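Local coordinates for protein threonine phosphate decarboxylase-like enzyme (Sulfurospirillum multivorans, PDB 6OUX) that uses pyridoxal phosphate to decarboxylate L-serine O-phosphate to ethanolamine O-phosphate, a precursor in norcobamide biosynthesis, at residues 92-97 with 285-290. Residues are numbered along the deposited sequence; the frame is centred on the assembly and turned at random.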
ATOM      1  N   ALA A  92      14.043   5.964  13.149  1.00 25.37           N
ATOM      2  CA  ALA A  92      15.443   6.292  13.495  1.00 26.03           C
ATOM      3  C   ALA A  92      15.847   6.072  14.959  1.00 30.98           C
ATOM      4  O   ALA A  92      16.934   5.569  15.236  1.00 28.01           O
ATOM      5  CB  ALA A  92      15.779   7.706  13.083  1.00 24.93           C
ATOM      6  N   GLU A  93      14.969   6.481  15.856  1.00 33.80           N
ATOM      7  CA  GLU A  93      15.054   6.201  17.272  1.00 45.61           C
ATOM      8  C   GLU A  93      15.430   4.741  17.510  1.00 47.43           C
ATOM      9  O   GLU A  93      16.578   4.443  17.913  1.00 51.28           O
ATOM     10  CB  GLU A  93      13.689   6.533  17.912  1.00 54.02           C
ATOM     11  CG  GLU A  93      13.466   6.054  19.345  1.00 60.80           C
ATOM     12  CD  GLU A  93      12.032   6.290  19.788  1.00 69.14           C
ATOM     13  OE1 GLU A  93      11.758   7.359  20.394  1.00 65.75           O
ATOM     14  OE2 GLU A  93      11.176   5.413  19.498  1.00 75.84           O
ATOM     15  N   SER A  94      14.503   3.826  17.210  1.00 43.74           N
ATOM     16  CA  SER A  94      14.714   2.428  17.583  1.00 41.37           C
ATOM     17  C   SER A  94      15.688   1.675  16.708  1.00 35.04           C
ATOM     18  O   SER A  94      16.251   0.698  17.172  1.00 40.91           O
ATOM     19  CB  SER A  94      13.408   1.669  17.679  1.00 40.84           C
ATOM     20  OG  SER A  94      12.741   1.671  16.458  1.00 46.79           O
ATOM     21  N   LEU A  95      15.881   2.095  15.460  1.00 30.48           N
ATOM     22  CA  LEU A  95      16.877   1.454  14.603  1.00 30.47           C
ATOM     23  C   LEU A  95      18.331   1.934  14.841  1.00 32.68           C
ATOM     24  O   LEU A  95      19.256   1.171  14.560  1.00 32.05           O
ATOM     25  CB  LEU A  95      16.531   1.572  13.135  1.00 30.65           C
ATOM     26  CG  LEU A  95      15.643   0.537  12.436  1.00 34.59           C
ATOM     27  CD1 LEU A  95      14.387   0.149  13.173  1.00 38.27           C
ATOM     28  CD2 LEU A  95      15.251   1.073  11.075  1.00 38.72           C
ATOM     29  N   HIS A  96      18.518   3.172  15.315  1.00 31.04           N
ATOM     30  CA  HIS A  96      19.853   3.764  15.603  1.00 33.25           C
ATOM     31  C   HIS A  96      20.547   4.010  14.299  1.00 31.96           C
ATOM     32  O   HIS A  96      21.698   3.600  14.071  1.00 32.01           O
ATOM     33  CB  HIS A  96      20.724   2.898  16.548  1.00 35.73           C
ATOM     34  CG  HIS A  96      20.046   2.608  17.849  1.00 39.75           C
ATOM     35  ND1 HIS A  96      19.832   1.331  18.321  1.00 42.96           N
ATOM     36  CD2 HIS A  96      19.423   3.437  18.716  1.00 44.64           C
ATOM     37  CE1 HIS A  96      19.153   1.391  19.450  1.00 43.91           C
ATOM     38  NE2 HIS A  96      18.891   2.659  19.711  1.00 44.42           N
ATOM     39  N   VAL A  97      19.811   4.665  13.422  1.00 24.81           N
ATOM     40  CA  VAL A  97      20.296   4.939  12.109  1.00 23.96           C
ATOM     41  C   VAL A  97      19.770   6.293  11.742  1.00 24.16           C
ATOM     42  O   VAL A  97      18.686   6.678  12.149  1.00 24.54           O
ATOM     43  CB  VAL A  97      19.777   3.907  11.075  1.00 26.20           C
ATOM     44  CG1 VAL A  97      20.314   4.223   9.721  1.00 29.03           C
ATOM     45  CG2 VAL A  97      20.178   2.467  11.424  1.00 28.06           C
ATOM     46  N   LEU A 285       3.821   2.164  17.354  1.00 18.50           N
ATOM     47  CA  LEU A 285       3.825   1.208  18.422  1.00 20.67           C
ATOM     48  C   LEU A 285       5.141   0.445  18.481  1.00 21.80           C
ATOM     49  O   LEU A 285       5.792   0.356  19.522  1.00 20.67           O
ATOM     50  CB  LEU A 285       2.648   0.248  18.228  1.00 20.65           C
ATOM     51  CG  LEU A 285       2.449  -0.742  19.357  1.00 21.47           C
ATOM     52  CD1 LEU A 285       1.976  -0.025  20.629  1.00 20.50           C
ATOM     53  CD2 LEU A 285       1.451  -1.744  18.852  1.00 20.33           C
ATOM     54  N   PHE A 286       5.544  -0.076  17.330  1.00 25.18           N
ATOM     55  CA  PHE A 286       6.654  -1.037  17.207  1.00 25.23           C
ATOM     56  C   PHE A 286       7.972  -0.480  17.663  1.00 26.17           C
ATOM     57  O   PHE A 286       8.872  -1.264  17.939  1.00 29.33           O
ATOM     58  CB  PHE A 286       6.809  -1.514  15.754  1.00 24.71           C
ATOM     59  CG  PHE A 286       5.672  -2.342  15.239  1.00 23.34           C
ATOM     60  CD1 PHE A 286       4.696  -2.882  16.070  1.00 25.54           C
ATOM     61  CD2 PHE A 286       5.563  -2.569  13.859  1.00 25.22           C
ATOM     62  CE1 PHE A 286       3.648  -3.631  15.527  1.00 26.53           C
ATOM     63  CE2 PHE A 286       4.524  -3.300  13.323  1.00 23.93           C
ATOM     64  CZ  PHE A 286       3.588  -3.855  14.155  1.00 27.74           C
ATOM     65  N   VAL A 287       8.068   0.841  17.825  1.00 28.75           N
ATOM     66  CA  VAL A 287       9.302   1.468  18.344  1.00 28.50           C
ATOM     67  C   VAL A 287       9.211   2.056  19.743  1.00 27.54           C
ATOM     68  O   VAL A 287      10.205   2.578  20.288  1.00 29.40           O
ATOM     69  CB  VAL A 287       9.899   2.444  17.283  1.00 35.90           C
ATOM     70  CG1 VAL A 287      10.060   1.711  15.951  1.00 37.51           C
ATOM     71  CG2 VAL A 287       9.051   3.689  17.081  1.00 35.47           C
ATOM     72  N   ARG A 288       8.063   1.925  20.400  1.00 25.80           N
ATOM     73  CA  ARG A 288       7.971   2.340  21.797  1.00 24.80           C
ATOM     74  C   ARG A 288       8.728   1.355  22.666  1.00 27.91           C
ATOM     75  O   ARG A 288       8.605   0.155  22.503  1.00 26.56           O
ATOM     76  CB  ARG A 288       6.536   2.428  22.266  1.00 27.25           C
ATOM     77  CG  ARG A 288       6.011   3.849  22.363  1.00 30.40           C
ATOM     78  CD  ARG A 288       4.562   3.871  22.038  1.00 31.42           C
ATOM     79  NE  ARG A 288       3.804   3.123  22.999  1.00 32.51           N
ATOM     80  CZ  ARG A 288       2.504   2.877  22.902  1.00 34.63           C
ATOM     81  NH1 ARG A 288       1.813   3.255  21.843  1.00 35.82           N
ATOM     82  NH2 ARG A 288       1.897   2.219  23.868  1.00 33.51           N
ATOM     83  N   GLU A 289       9.519   1.887  23.592  1.00 29.20           N
ATOM     84  CA  GLU A 289      10.188   1.134  24.655  1.00 33.18           C
ATOM     85  C   GLU A 289       9.314   0.121  25.403  1.00 28.34           C
ATOM     86  O   GLU A 289       9.732  -1.021  25.636  1.00 23.49           O
ATOM     87  CB  GLU A 289      10.787   2.140  25.675  1.00 37.43           C
ATOM     88  CG  GLU A 289      11.407   1.522  26.925  1.00 46.56           C
ATOM     89  CD  GLU A 289      10.422   1.342  28.080  1.00 52.36           C
ATOM     90  OE1 GLU A 289       9.740   2.335  28.448  1.00 57.96           O
ATOM     91  OE2 GLU A 289      10.344   0.210  28.629  1.00 51.43           O
ATOM     92  N   ASP A 290       8.167   0.576  25.883  1.00 23.65           N
ATOM     93  CA  ASP A 290       7.272  -0.268  26.681  1.00 23.90           C
ATOM     94  C   ASP A 290       6.632  -1.432  25.867  1.00 20.83           C
ATOM     95  O   ASP A 290       6.497  -2.571  26.337  1.00 19.92           O
ATOM     96  CB  ASP A 290       6.178   0.585  27.334  1.00 25.42           C
ATOM     97  CG  ASP A 290       5.410   1.497  26.321  1.00 28.16           C
ATOM     98  OD1 ASP A 290       6.027   2.256  25.538  1.00 31.90           O
ATOM     99  OD2 ASP A 290       4.167   1.483  26.332  1.00 31.17           O
TER
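In this fold of the class I and II aminotransferases, the last turn of helix 84-95 packs against the short linker joining helix 277-286 to the long helix 289-314, and the meeting turns on V287, set against E93 and S94. The approach is close, with S94 CA and V287 CA 5.5 Å apart, and a small serine suits it: S94 CB lies 3.6 Å from V287 CB. V287 is buried, and a compact, branched, apolar side chain suits its place, also touching V90 and M91 one turn back on helix 84-95. No hydrogen bond joins the two segments. S94 OG is modelled implausibly near V287 CG1, so the exact placing of that hydroxyl is doubtful.

E93, an exposed residue, reaches the same valine with the end of its side chain. Its CG stands anti to the backbone N (chi1 168°) and the chain runs on extended, which carries the carboxylate across to the linker, where E93 OE2 comes 3.7 Å from V287 CG2. The same OE2 is 3.1 Å from V287 O, a meeting of two acceptors that gives no bond and is probably mildly unfavourable.

In the linker R288 N donates to L285 O (2.9 Å), and R288 takes the N-cap position of helix 289-314. Its CB points away from segment 92-97, and the side chain touches Y62 on helix 53-68 and forms a salt bridge with E66. Two weak, nearly straight bonds pair its guanidinium with the D290 carboxylate, R288 NE to D290 OD1 at 3.5 Å and R288 NH2 to D290 OD2 at 3.4 Å, with OD1 lying in the guanidinium plane at its edge.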